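Disease resistance protein RRS1 (Arabidopsis thaliana, PDB 4C6S) acts in plant immunity both as a W-box-binding transcription factor and as a disease resistance protein that pairs with RPS4 to recognise the bacterial effectors AvrRps4 and PopP2. Local coordinates at residues V93-Y98 with R114-I119; C9-E14 with D76-V81. One frame throughout, in Å; residues are numbered along the deposited sequence.

Interaction 1 (V93-Y98 with R114-I119); sequences VVSVLY and RGLSRI
Ser95 and Arg118 join the two segments through one direct backbone hydrogen bond, from Ser95 N to Arg118 O at 2.8 Å, with 162° at the hydrogen. One residue on, Ile119 CA approaches Ser95 O to 3.3 Å in a CA-H...O contact, and Ser95 pairs with Ile119 as a parallel bridge.

Side chains extend the contact on both sheet faces. Arg118 lays its guanidinium flat against Val94: CG2 stands 3.7 Å above the plane, over its centre. A bend at chi3 (61°) in the otherwise extended arginine chain turns the group back over the valine. Outward of this, Asp138 makes a salt bridge to NH2 and His143 a hydrogen bond to NH1, both from helix 128-143, which fixes the rotation of the planar group. Across the sheet, Ile119 CG2 meets Leu97 CD1 at 4.1 Å, and both side chains lean on Leu111 of helix 104-113. Nearer the start of the strand, Leu116 CD2 reaches Val93 CG1, 3.8 Å away.

Before the direct pairing begins, water 2 bridges the two backbones, donating to Val93 O at 2.9 Å and accepting a weak bond from Ser117 N. Water 1 links Arg118 O, to which it donates at 2.7 Å, to Ser95 OG. Arg118 O therefore accepts from both Ser95 N and a water.

Leading into this pairing, Gly115 closes helix 104-113 with positive phi (74°) in a Schellman motif. Strand 92-98, helix 104-113 and edge strand 119-121 thus form a beta-alpha-beta crossover, the repeating element of the flavodoxin-like TIR domain.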
loop_
_atom_site.group_PDB
_atom_site.type_symbol
_atom_site.label_atom_id
_atom_site.label_comp_id
_atom_site.label_asym_id
_atom_site.label_seq_id
_atom_site.Cartn_x
_atom_site.Cartn_y
_atom_site.Cartn_z
ATOM N N VAL A 93 20.539 -4.124 -9.806
ATOM C CA VAL A 93 20.049 -3.395 -8.652
ATOM C C VAL A 93 19.046 -2.320 -9.083
ATOM O O VAL A 93 19.328 -1.495 -9.953
ATOM C CB VAL A 93 21.201 -2.761 -7.844
ATOM C CG1 VAL A 93 20.644 -1.999 -6.650
ATOM C CG2 VAL A 93 22.184 -3.840 -7.391
ATOM N N VAL A 94 17.856 -2.355 -8.500
ATOM C CA VAL A 94 16.853 -1.338 -8.794
ATOM C C VAL A 94 16.561 -0.602 -7.494
ATOM O O VAL A 94 16.401 -1.237 -6.448
ATOM C CB VAL A 94 15.565 -1.979 -9.339
ATOM C CG1 VAL A 94 14.498 -0.913 -9.589
ATOM C CG2 VAL A 94 15.873 -2.746 -10.623
ATOM N N SER A 95 16.513 0.732 -7.543
ATOM C CA SER A 95 16.348 1.516 -6.320
ATOM C C SER A 95 15.007 2.225 -6.346
ATOM O O SER A 95 14.574 2.704 -7.387
ATOM C CB SER A 95 17.464 2.555 -6.184
ATOM O OG SER A 95 18.715 1.917 -5.983
ATOM N N VAL A 96 14.354 2.292 -5.192
ATOM C CA VAL A 96 13.051 2.943 -5.118
ATOM C C VAL A 96 13.098 3.977 -4.013
ATOM O O VAL A 96 13.322 3.633 -2.839
ATOM C CB VAL A 96 11.937 1.923 -4.799
ATOM C CG1 VAL A 96 10.574 2.611 -4.748
ATOM C CG2 VAL A 96 11.912 0.788 -5.849
ATOM N N LEU A 97 12.908 5.249 -4.381
ATOM C CA LEU A 97 12.894 6.323 -3.392
ATOM C C LEU A 97 11.453 6.475 -2.951
ATOM O O LEU A 97 10.646 7.092 -3.653
ATOM C CB LEU A 97 13.410 7.637 -3.980
ATOM C CG LEU A 97 14.839 7.590 -4.491
ATOM C CD1 LEU A 97 15.269 8.955 -5.050
ATOM C CD2 LEU A 97 15.768 7.202 -3.348
ATOM N N TYR A 98 11.123 5.890 -1.802
ATOM C CA TYR A 98 9.731 5.833 -1.369
ATOM C C TYR A 98 9.467 6.778 -0.203
ATOM O O TYR A 98 10.192 6.764 0.799
ATOM C CB TYR A 98 9.331 4.399 -0.980
ATOM C CG TYR A 98 7.885 4.351 -0.553
ATOM C CD1 TYR A 98 6.868 4.427 -1.499
ATOM C CD2 TYR A 98 7.532 4.295 0.785
ATOM C CE1 TYR A 98 5.529 4.440 -1.116
ATOM C CE2 TYR A 98 6.203 4.297 1.174
ATOM C CZ TYR A 98 5.210 4.359 0.215
ATOM O OH TYR A 98 3.900 4.372 0.598
ATOM N N ARG A 114 26.830 6.106 -5.344
ATOM C CA ARG A 114 26.904 4.651 -5.182
ATOM C C ARG A 114 26.922 3.922 -6.529
ATOM O O ARG A 114 26.958 2.685 -6.578
ATOM C CB ARG A 114 25.738 4.136 -4.324
ATOM C CG ARG A 114 25.617 4.785 -2.953
ATOM C CD ARG A 114 26.883 4.650 -2.116
ATOM N NE ARG A 114 26.809 5.528 -0.954
ATOM C CZ ARG A 114 27.794 5.728 -0.086
ATOM N NH1 ARG A 114 28.951 5.106 -0.230
ATOM N NH2 ARG A 114 27.622 6.570 0.928
ATOM N N GLY A 115 26.898 4.683 -7.622
ATOM C CA GLY A 115 26.911 4.099 -8.955
ATOM C C GLY A 115 25.589 3.470 -9.364
ATOM O O GLY A 115 25.565 2.549 -10.184
ATOM N N LEU A 116 24.487 3.959 -8.803
ATOM C CA LEU A 116 23.172 3.382 -9.096
ATOM C C LEU A 116 22.340 4.344 -9.946
ATOM O O LEU A 116 22.202 5.518 -9.604
ATOM C CB LEU A 116 22.439 3.026 -7.797
ATOM C CG LEU A 116 23.186 2.036 -6.893
ATOM C CD1 LEU A 116 22.514 1.934 -5.541
ATOM C CD2 LEU A 116 23.247 0.677 -7.542
ATOM N N SER A 117 21.783 3.846 -11.047
ATOM C CA SER A 117 21.105 4.716 -12.003
ATOM C C SER A 117 19.685 4.271 -12.314
ATOM O O SER A 117 18.930 5.001 -12.965
ATOM C CB SER A 117 21.910 4.787 -13.297
ATOM O OG SER A 117 22.134 3.480 -13.797
ATOM N N ARG A 118 19.321 3.070 -11.870
ATOM C CA ARG A 118 17.962 2.570 -12.089
ATOM C C ARG A 118 17.106 2.915 -10.882
ATOM O O ARG A 118 17.215 2.286 -9.825
ATOM C CB ARG A 118 17.970 1.065 -12.342
ATOM C CG ARG A 118 18.752 0.692 -13.586
ATOM C CD ARG A 118 18.680 -0.796 -13.852
ATOM N NE ARG A 118 17.311 -1.248 -14.075
ATOM C CZ ARG A 118 16.972 -2.526 -14.197
ATOM N NH1 ARG A 118 17.908 -3.463 -14.109
ATOM N NH2 ARG A 118 15.707 -2.869 -14.403
ATOM N N ILE A 119 16.271 3.939 -11.047
ATOM C CA ILE A 119 15.632 4.593 -9.922
ATOM C C ILE A 119 14.145 4.831 -10.208
ATOM O O ILE A 119 13.772 5.359 -11.267
ATOM C CB ILE A 119 16.332 5.948 -9.625
ATOM C CG1 ILE A 119 17.828 5.747 -9.365
ATOM C CG2 ILE A 119 15.674 6.661 -8.453
ATOM C CD1 ILE A 119 18.592 7.058 -9.223
HETATM O O HOH W 1 19.527 1.527 -8.599
HETATM O O HOH W 2 21.180 0.624 -10.655
#

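Interaction 2 (C9-E14 with D76-V81); sequences CISCVE and DKFAKV
This is a buried helix-on-sheet packing contact of the TIR domain's alpha/beta fold, made where helix 74-82 covers one face of the central parallel sheet at strand 8-12. The axes of the short segments 9-12 (strand) and 76-81 (helix) come within 9.8 Å of each other and run nearly antiparallel, at 163°. Such opposed directions fit a fold in which parallel strands are connected by helices that run back along the sheet. No hydrogen bond links the two segments, which bury 220 Å² between them, so the evidence is for side-chain packing.

Phe78 carries most of it, meeting the strand with the rim of its ring. Ser11 OG, Cys12 CA and Val13 CG1 all lie at the ring edge, near its plane. The closest of these is Val13 CG1, 3.9 Å from Phe78 CE2, and the two side chains cross at about a right angle. With CG anti to the carbonyl carbon (chi1 -76°), the ring swings from the helix toward the strand although its CB does not point there. Met62, Leu64 and Pro65 of strand 59-65 also touch it, so the ring sits over the face of the sheet where strands 8-12 and 59-65 run side by side.

At the end of the strand, Lys77 stretches its extended chain past Val13, bringing NZ to 4.2 Å from CG1. The ammonium group's main partner is Asp41, which also accepts a hydrogen bond from Glu14 N, so one carboxylate ties the helix to the chain just after the strand.

Further along the helix, Val81 presents both methyls to Ser11: CG2 lies 4.0 Å from Ser11 CB, and CG1 approaches Ser11 OG to 3.6 Å.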
loop_
_atom_site.group_PDB
_atom_site.type_symbol
_atom_site.label_atom_id
_atom_site.label_comp_id
_atom_site.label_asym_id
_atom_site.label_seq_id
_atom_site.Cartn_x
_atom_site.Cartn_y
_atom_site.Cartn_z
ATOM N N CYS A 9 15.096 -10.016 -4.630
ATOM C CA CYS A 9 15.136 -9.722 -3.202
ATOM C C CYS A 9 14.799 -8.263 -2.979
ATOM O O CYS A 9 15.488 -7.392 -3.489
ATOM C CB CYS A 9 16.506 -10.027 -2.600
ATOM S SG CYS A 9 16.598 -9.672 -0.821
ATOM N N ILE A 10 13.743 -8.003 -2.216
ATOM C CA ILE A 10 13.389 -6.626 -1.868
ATOM C C ILE A 10 13.919 -6.317 -0.483
ATOM O O ILE A 10 13.573 -7.020 0.471
ATOM C CB ILE A 10 11.874 -6.448 -1.807
ATOM C CG1 ILE A 10 11.223 -6.837 -3.132
ATOM C CG2 ILE A 10 11.538 -4.985 -1.420
ATOM C CD1 ILE A 10 9.720 -7.092 -3.005
ATOM N N SER A 11 14.747 -5.281 -0.358
ATOM C CA SER A 11 15.221 -4.858 0.963
ATOM C C SER A 11 14.519 -3.560 1.342
ATOM O O SER A 11 14.253 -2.729 0.474
ATOM C CB SER A 11 16.733 -4.660 0.961
ATOM O OG SER A 11 17.135 -3.895 -0.162
ATOM N N CYS A 12 14.206 -3.397 2.627
ATOM C CA CYS A 12 13.469 -2.215 3.094
ATOM C C CYS A 12 13.648 -2.007 4.579
ATOM O O CYS A 12 14.203 -2.864 5.274
ATOM C CB CYS A 12 11.965 -2.348 2.780
ATOM S SG CYS A 12 11.131 -3.697 3.689
ATOM N N VAL A 13 13.177 -0.862 5.072
ATOM C CA VAL A 13 13.151 -0.626 6.512
ATOM C C VAL A 13 11.829 -1.150 7.078
ATOM O O VAL A 13 10.885 -1.388 6.333
ATOM C CB VAL A 13 13.347 0.859 6.851
ATOM C CG1 VAL A 13 14.688 1.349 6.319
ATOM C CG2 VAL A 13 12.218 1.684 6.264
ATOM N N GLU A 14 11.762 -1.336 8.393
ATOM C CA GLU A 14 10.607 -2.013 8.982
ATOM C C GLU A 14 9.314 -1.232 8.795
ATOM O O GLU A 14 8.245 -1.828 8.645
ATOM C CB GLU A 14 10.851 -2.339 10.460
ATOM C CG GLU A 14 10.970 -1.125 11.352
ATOM C CD GLU A 14 11.552 -1.461 12.713
ATOM O OE1 GLU A 14 11.587 -2.661 13.066
ATOM O OE2 GLU A 14 11.979 -0.523 13.422
ATOM N N ASP A 76 24.695 3.067 7.186
ATOM C CA ASP A 76 24.179 2.408 8.374
ATOM C C ASP A 76 23.346 1.166 8.047
ATOM O O ASP A 76 23.424 0.159 8.754
ATOM C CB ASP A 76 23.341 3.395 9.185
ATOM C CG ASP A 76 22.864 2.811 10.493
ATOM O OD1 ASP A 76 23.634 2.056 11.128
ATOM O OD2 ASP A 76 21.715 3.106 10.885
ATOM N N LYS A 77 22.560 1.233 6.974
ATOM C CA LYS A 77 21.542 0.214 6.728
ATOM C C LYS A 77 21.587 -0.444 5.358
ATOM O O LYS A 77 21.216 -1.606 5.225
ATOM C CB LYS A 77 20.144 0.809 6.915
ATOM C CG LYS A 77 19.778 1.157 8.340
ATOM C CD LYS A 77 18.322 1.584 8.435
ATOM C CE LYS A 77 17.983 2.111 9.824
ATOM N NZ LYS A 77 16.511 2.361 9.960
ATOM N N PHE A 78 21.989 0.294 4.330
ATOM C CA PHE A 78 21.855 -0.234 2.973
ATOM C C PHE A 78 23.173 -0.598 2.283
ATOM O O PHE A 78 23.169 -1.400 1.352
ATOM C CB PHE A 78 20.999 0.699 2.114
ATOM C CG PHE A 78 19.517 0.600 2.414
ATOM C CD1 PHE A 78 18.726 -0.350 1.777
ATOM C CD2 PHE A 78 18.927 1.429 3.357
ATOM C CE1 PHE A 78 17.353 -0.457 2.035
ATOM C CE2 PHE A 78 17.558 1.322 3.645
ATOM C CZ PHE A 78 16.769 0.375 2.980
ATOM N N ALA A 79 24.292 -0.034 2.737
ATOM C CA ALA A 79 25.590 -0.431 2.189
ATOM C C ALA A 79 25.766 -1.950 2.250
ATOM O O ALA A 79 26.308 -2.554 1.329
ATOM C CB ALA A 79 26.739 0.260 2.920
ATOM N N LYS A 80 25.303 -2.562 3.337
ATOM C CA LYS A 80 25.445 -4.003 3.506
ATOM C C LYS A 80 24.588 -4.784 2.507
ATOM O O LYS A 80 24.872 -5.952 2.236
ATOM C CB LYS A 80 25.114 -4.420 4.941
ATOM C CG LYS A 80 23.653 -4.209 5.326
ATOM C CD LYS A 80 23.444 -4.471 6.814
ATOM C CE LYS A 80 21.968 -4.654 7.137
ATOM N NZ LYS A 80 21.353 -3.485 7.811
ATOM N N VAL A 81 23.554 -4.143 1.959
ATOM C CA VAL A 81 22.743 -4.786 0.934
ATOM C C VAL A 81 23.449 -4.752 -0.421
ATOM O O VAL A 81 23.534 -5.768 -1.116
ATOM C CB VAL A 81 21.344 -4.139 0.803
ATOM C CG1 VAL A 81 20.583 -4.785 -0.334
ATOM C CG2 VAL A 81 20.574 -4.307 2.095
#

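Overall arrangement
Interactions 1 and 2 lie 12 Å apart between centres, with nearest atoms about 6 Å apart and not touching. They come in series along the chain: interaction 2 ends in helix 74-82, and interaction 1 begins on the next element, strand 92-98. Both belong to one five-stranded parallel sheet, ordered 35-39, 8-12, 59-65, 92-98, 119-121, so strand 59-65 separates their strands. Interaction 1 joins the edge strand to its neighbour, whereas interaction 2 packs a helix over the sheet. Helix 74-82 is common ground, since Val93 and Leu116 also touch it. Together they document lateral and facial packing within the TIR domain, which takes part in homo- and heterodimerization, alongside other domains.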